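Local coordinates for protein P450 epoxidase (Sorangium cellulosum, PDB 1Q5D) that is a cytochrome P450, a mainly helical heme protein that binds iron protoporphyrin IX and the ligand EPB, at residues T53-V58 with A354-G359; V294-N299 with V348-S353. One frame throughout, in Å; residues are numbered along the deposited sequence.

Overall arrangement
Both interactions lie on the same side of the chain's centre, their centres 12 Å apart, and share one long loop between helices 330-333 and 368-385. Interaction 2 comes first in that loop, where 348-353 meets the end of helix 287-297. The chain runs directly on into 354-359, which reaches back in interaction 1 to the start of helix 55-62, so that interaction 2 is nested inside the loop closed by interaction 1. The two contacts also touch: L295 packs on A357 and Y358, and S355 on R296. Together they tie the loop that approaches the heme to two separate helices of the P450 fold.

Interaction 1: residues T53-V58 with A354-G359; sequences TRYHDV and ASLAYG. With HEM (protoporphyrin IX containing Fe), chain B.
The hydroxyl of Y55 donates a hydrogen bond to the carbonyl oxygen of A354, with OH and O 2.6 Å apart. The contact joins the start of helix 55-62 (helix B of the cytochrome P450 fold) to the loop that runs into the heme-binding region. The oxygen lies at the edge of the Y55 ring, near its plane, and the hydroxyl approaches it in the carbonyl plane on a lone pair, with a C=O...donor angle of 127°. CG of Y55 lies anti to the backbone N (chi1 -175°), which swings the ring round to the loop although the bond to CB does not itself point there. Apolar contacts accompany the bond: L356 sends CD1 obliquely against the ring, 3.5 Å from Y55 CE1, and the same methyl rests 3.7 Å from CG1 of V58, one helical turn on. V58 in turn packs on I330 and A333 of helix 330-333, while the amide of Y55 is hydrogen-bonded to D336.

Beyond L356 the chain makes a type I turn closed by G359 N and L356 O, and its far side faces the porphyrin. The O of A357 is 3.3 Å from the heme methyl CMA. G359 has a positive phi (84°), and its backbone passes close to the heme, G359 N lying 3.7 Å from the same methyl CMA. Y358 reaches the porphyrin obliquely, on the face opposite the iron-bound water 1, and its CE2 comes 3.5 Å from C3B of the heme.

Interaction 2: residues V294-N299 with V348-S353; sequences VLRFDN and VRRDTS
Two folded arginine chains, R296 and R350, bring their guanidinium groups together: R296 leaves the helix with CG anti to the backbone N and then bends at chi2 and at chi3 (-47°), while R350 sets out with CG between its backbone N and carbonyl carbon (chi1 89°), runs straight at chi2 and bends at chi3. With E293 they form what fits the E-R-R triad of cytochromes P450, pairing the ExxR motif of helix 287-297 (helix K) with an arginine of the meander loop. The side chains cross at about a right angle. R296 brings its CZ 3.7 Å above one face of the R350 guanidinium, off its centre, and the two planes are turned 51° apart. NH2 of R296 approaches NH2 of R350 to 3.4 Å, with no hydrogen bond between these two donors.

What gathers the cations is the carboxylate of E293, whose OE1 takes salt bridges from R296 NH2 and from R350 NE and probably offsets their positive charge. Carbonyls fix the remaining ends: R296 NH1 binds those of P343 and L334, while R350 NH1 donates to S341 O and NH2 to V345 O.

Each segment also has side-chain hydrogen bonds of its own. Just past the helix end, N299 ND2 returns to L295 O at 3.1 Å. In the loop, D351 forms an Asx turn, its OD1 accepting from S353 N and, through its syn lone pair, from S353 OG at 2.6 Å.

Interaction 1: residues T53-V58 with A354-G359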
# COMPACT_ATOMS: atom_id res chain seq x y z
N THR A 53 -15.63 -0.56 -12.47
CA THR A 53 -15.57 0.87 -12.20
C THR A 53 -16.44 1.39 -11.05
O THR A 53 -16.27 2.52 -10.64
CB THR A 53 -15.96 1.66 -13.44
OG1 THR A 53 -17.27 1.23 -13.88
CG2 THR A 53 -15.04 1.34 -14.62
N ARG A 54 -17.41 0.60 -10.58
CA ARG A 54 -18.38 1.14 -9.63
C ARG A 54 -18.29 0.52 -8.23
O ARG A 54 -17.99 -0.66 -8.07
CB ARG A 54 -19.80 1.01 -10.19
CG ARG A 54 -20.01 1.85 -11.45
CD ARG A 54 -21.27 1.51 -12.26
NE ARG A 54 -21.29 2.25 -13.52
CZ ARG A 54 -22.23 2.13 -14.45
NH1 ARG A 54 -23.25 1.28 -14.26
NH2 ARG A 54 -22.16 2.85 -15.56
N TYR A 55 -18.53 1.34 -7.21
CA TYR A 55 -18.39 0.87 -5.83
C TYR A 55 -19.03 -0.49 -5.55
O TYR A 55 -18.37 -1.41 -5.07
CB TYR A 55 -18.92 1.91 -4.83
CG TYR A 55 -18.66 1.49 -3.40
CD1 TYR A 55 -17.55 1.99 -2.71
CD2 TYR A 55 -19.51 0.59 -2.74
CE1 TYR A 55 -17.31 1.62 -1.39
CE2 TYR A 55 -19.27 0.21 -1.42
CZ TYR A 55 -18.17 0.73 -0.75
OH TYR A 55 -17.91 0.35 0.55
N HIS A 56 -20.32 -0.63 -5.85
CA HIS A 56 -21.02 -1.85 -5.42
C HIS A 56 -20.50 -3.11 -6.08
O HIS A 56 -20.46 -4.17 -5.45
CB HIS A 56 -22.53 -1.70 -5.58
CG HIS A 56 -23.16 -0.90 -4.49
ND1 HIS A 56 -23.62 0.39 -4.67
CD2 HIS A 56 -23.37 -1.19 -3.18
CE1 HIS A 56 -24.09 0.86 -3.53
NE2 HIS A 56 -23.96 -0.08 -2.61
N ASP A 57 -20.09 -3.00 -7.34
CA ASP A 57 -19.52 -4.15 -8.03
C ASP A 57 -18.12 -4.46 -7.49
O ASP A 57 -17.78 -5.61 -7.25
CB ASP A 57 -19.47 -3.89 -9.54
CG ASP A 57 -20.82 -3.47 -10.10
OD1 ASP A 57 -21.79 -4.21 -9.89
OD2 ASP A 57 -21.01 -2.40 -10.73
N VAL A 58 -17.32 -3.41 -7.30
CA VAL A 58 -16.00 -3.57 -6.69
C VAL A 58 -16.09 -4.19 -5.29
O VAL A 58 -15.42 -5.19 -4.98
CB VAL A 58 -15.29 -2.21 -6.62
CG1 VAL A 58 -14.09 -2.28 -5.71
CG2 VAL A 58 -14.87 -1.76 -8.02
N ALA A 354 -17.26 3.59 4.47
CA ALA A 354 -17.41 2.80 3.25
C ALA A 354 -16.14 2.77 2.38
O ALA A 354 -16.08 2.05 1.39
CB ALA A 354 -18.62 3.29 2.43
N SER A 355 -15.14 3.55 2.73
CA SER A 355 -13.88 3.52 1.95
C SER A 355 -13.34 2.09 1.86
O SER A 355 -13.32 1.38 2.85
CB SER A 355 -12.86 4.48 2.54
OG SER A 355 -11.61 4.38 1.85
N LEU A 356 -12.92 1.67 0.66
CA LEU A 356 -12.35 0.32 0.44
C LEU A 356 -10.82 0.36 0.33
O LEU A 356 -10.17 -0.64 -0.02
CB LEU A 356 -12.92 -0.32 -0.85
CG LEU A 356 -14.43 -0.47 -1.00
CD1 LEU A 356 -14.85 -0.63 -2.46
CD2 LEU A 356 -14.90 -1.66 -0.20
N ALA A 357 -10.26 1.53 0.63
CA ALA A 357 -8.82 1.80 0.51
C ALA A 357 -7.92 0.72 1.13
O ALA A 357 -6.83 0.43 0.62
CB ALA A 357 -8.50 3.18 1.08
N TYR A 358 -8.38 0.10 2.22
CA TYR A 358 -7.60 -0.95 2.88
C TYR A 358 -8.18 -2.33 2.64
O TYR A 358 -7.85 -3.28 3.36
CB TYR A 358 -7.47 -0.70 4.38
CG TYR A 358 -6.64 0.51 4.73
CD1 TYR A 358 -7.23 1.74 5.00
CD2 TYR A 358 -5.24 0.42 4.80
CE1 TYR A 358 -6.47 2.84 5.34
CE2 TYR A 358 -4.47 1.55 5.13
CZ TYR A 358 -5.09 2.74 5.40
OH TYR A 358 -4.35 3.85 5.75
N GLY A 359 -9.07 -2.45 1.65
CA GLY A 359 -9.60 -3.73 1.27
C GLY A 359 -10.79 -4.19 2.10
O GLY A 359 -11.23 -3.47 3.01
CHA HEM B . -3.14 -6.02 1.83
CHB HEM B . -3.70 -1.28 1.16
CHC HEM B . -0.26 -0.41 4.48
CHD HEM B . 0.68 -5.12 4.70
C1A HEM B . -3.65 -4.81 1.43
C2A HEM B . -4.80 -4.62 0.58
C3A HEM B . -4.94 -3.31 0.37
C4A HEM B . -3.89 -2.63 1.10
CMA HEM B . -6.05 -2.63 -0.48
CAA HEM B . -5.69 -5.75 0.01
CBA HEM B . -5.28 -6.08 -1.43
CGA HEM B . -6.24 -7.12 -1.99
O1A HEM B . -6.00 -7.63 -3.13
O2A HEM B . -7.24 -7.46 -1.29
C1B HEM B . -2.81 -0.67 2.00
C2B HEM B . -2.70 0.76 2.14
C3B HEM B . -1.75 1.00 3.03
C4B HEM B . -1.23 -0.26 3.51
CMB HEM B . -3.49 1.84 1.36
CAB HEM B . -1.37 2.44 3.43
CBB HEM B . -0.20 2.72 4.00
C1C HEM B . 0.28 -1.60 4.87
C2C HEM B . 1.28 -1.80 5.90
C3C HEM B . 1.53 -3.11 5.94
C4C HEM B . 0.69 -3.77 4.97
CMC HEM B . 1.90 -0.65 6.74
CAC HEM B . 2.51 -3.91 6.83
CBC HEM B . 3.08 -3.35 7.89
C1D HEM B . -0.22 -5.78 3.90
C2D HEM B . -0.15 -7.19 3.63
C3D HEM B . -1.34 -7.48 2.75
C4D HEM B . -1.99 -6.21 2.55
CMD HEM B . 0.89 -8.18 4.16
CAD HEM B . -1.77 -8.84 2.19
CBD HEM B . -2.98 -9.26 3.04
CGD HEM B . -3.53 -10.59 2.57
O1D HEM B . -3.46 -10.85 1.34
O2D HEM B . -4.02 -11.39 3.42
NA HEM B . -3.11 -3.58 1.74
NB HEM B . -1.90 -1.30 2.86
NC HEM B . -0.05 -2.82 4.33
ND HEM B . -1.30 -5.23 3.24
FE HEM B . -1.70 -3.21 3.16
O HOH W 1 -0.33 -3.10 1.43

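Interaction 2: residues V294-N299 with V348-S353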
# COMPACT_ATOMS: atom_id res chain seq x y z
N VAL A 294 -8.22 11.01 2.93
CA VAL A 294 -7.19 11.22 1.92
C VAL A 294 -7.23 10.05 0.94
O VAL A 294 -7.22 10.25 -0.29
CB VAL A 294 -5.78 11.33 2.52
CG1 VAL A 294 -4.69 11.17 1.43
CG2 VAL A 294 -5.60 12.65 3.23
N LEU A 295 -7.31 8.82 1.47
CA LEU A 295 -7.33 7.62 0.64
C LEU A 295 -8.65 7.39 -0.06
O LEU A 295 -8.70 6.73 -1.09
CB LEU A 295 -6.97 6.37 1.46
CG LEU A 295 -5.53 6.32 1.95
CD1 LEU A 295 -5.27 5.07 2.74
CD2 LEU A 295 -4.53 6.43 0.79
N ARG A 296 -9.72 7.94 0.51
CA ARG A 296 -11.04 7.85 -0.10
C ARG A 296 -11.12 8.83 -1.28
O ARG A 296 -11.53 8.47 -2.40
CB ARG A 296 -12.12 8.14 0.97
CG ARG A 296 -13.55 7.70 0.60
CD ARG A 296 -14.23 8.59 -0.47
NE ARG A 296 -14.10 10.04 -0.25
CZ ARG A 296 -14.43 10.97 -1.15
NH1 ARG A 296 -14.88 10.61 -2.34
NH2 ARG A 296 -14.31 12.26 -0.88
N PHE A 297 -10.72 10.08 -1.04
CA PHE A 297 -10.87 11.15 -2.00
C PHE A 297 -9.80 11.06 -3.10
O PHE A 297 -10.09 11.30 -4.28
CB PHE A 297 -10.73 12.51 -1.31
CG PHE A 297 -10.58 13.68 -2.25
CD1 PHE A 297 -11.64 14.07 -3.06
CD2 PHE A 297 -9.41 14.41 -2.31
CE1 PHE A 297 -11.52 15.14 -3.93
CE2 PHE A 297 -9.28 15.49 -3.17
CZ PHE A 297 -10.33 15.87 -3.98
N ASP A 298 -8.59 10.69 -2.70
CA ASP A 298 -7.45 10.71 -3.62
C ASP A 298 -6.63 9.45 -3.48
O ASP A 298 -5.46 9.49 -3.07
CB ASP A 298 -6.60 11.93 -3.31
CG ASP A 298 -5.77 12.38 -4.50
OD1 ASP A 298 -5.92 11.86 -5.63
OD2 ASP A 298 -4.92 13.28 -4.37
N ASN A 299 -7.23 8.32 -3.82
CA ASN A 299 -6.62 7.04 -3.57
C ASN A 299 -5.29 6.93 -4.29
O ASN A 299 -5.18 7.32 -5.47
CB ASN A 299 -7.53 5.91 -4.02
CG ASN A 299 -7.03 4.57 -3.56
OD1 ASN A 299 -6.44 3.80 -4.35
ND2 ASN A 299 -7.24 4.27 -2.27
N VAL A 348 -13.01 16.20 5.39
CA VAL A 348 -12.43 15.49 6.53
C VAL A 348 -13.43 15.22 7.67
O VAL A 348 -13.08 14.59 8.66
CB VAL A 348 -11.19 16.24 7.06
CG1 VAL A 348 -10.13 16.35 5.97
CG2 VAL A 348 -11.57 17.62 7.60
N ARG A 349 -14.66 15.68 7.50
CA ARG A 349 -15.75 15.40 8.44
C ARG A 349 -16.67 14.29 7.95
O ARG A 349 -17.52 13.80 8.71
CB ARG A 349 -16.59 16.66 8.68
CG ARG A 349 -15.91 17.75 9.46
CD ARG A 349 -16.77 19.03 9.56
NE ARG A 349 -16.31 19.95 10.60
CZ ARG A 349 -16.35 19.69 11.90
NH1 ARG A 349 -16.83 18.54 12.35
NH2 ARG A 349 -15.91 20.59 12.77
N ARG A 350 -16.54 13.89 6.69
CA ARG A 350 -17.44 12.88 6.16
C ARG A 350 -17.28 11.55 6.88
O ARG A 350 -16.25 11.26 7.48
CB ARG A 350 -17.26 12.71 4.65
CG ARG A 350 -16.22 11.69 4.22
CD ARG A 350 -16.35 11.28 2.75
NE ARG A 350 -16.27 12.44 1.87
CZ ARG A 350 -17.22 12.82 1.03
NH1 ARG A 350 -18.36 12.13 0.95
NH2 ARG A 350 -17.04 13.89 0.27
N ASP A 351 -18.33 10.74 6.82
CA ASP A 351 -18.23 9.36 7.24
C ASP A 351 -17.41 8.62 6.18
O ASP A 351 -17.83 8.56 5.02
CB ASP A 351 -19.62 8.75 7.34
CG ASP A 351 -19.61 7.44 8.09
OD1 ASP A 351 -18.57 6.76 8.09
OD2 ASP A 351 -20.61 7.01 8.72
N THR A 352 -16.28 8.05 6.58
CA THR A 352 -15.39 7.37 5.61
C THR A 352 -15.49 5.86 5.73
O THR A 352 -14.66 5.15 5.15
CB THR A 352 -13.92 7.77 5.82
OG1 THR A 352 -13.54 7.43 7.16
CG2 THR A 352 -13.74 9.27 5.75
N SER A 353 -16.48 5.37 6.48
CA SER A 353 -16.62 3.94 6.78
C SER A 353 -16.63 3.09 5.53
O SER A 353 -16.10 1.97 5.53
CB SER A 353 -17.94 3.65 7.53
OG SER A 353 -17.99 4.32 8.78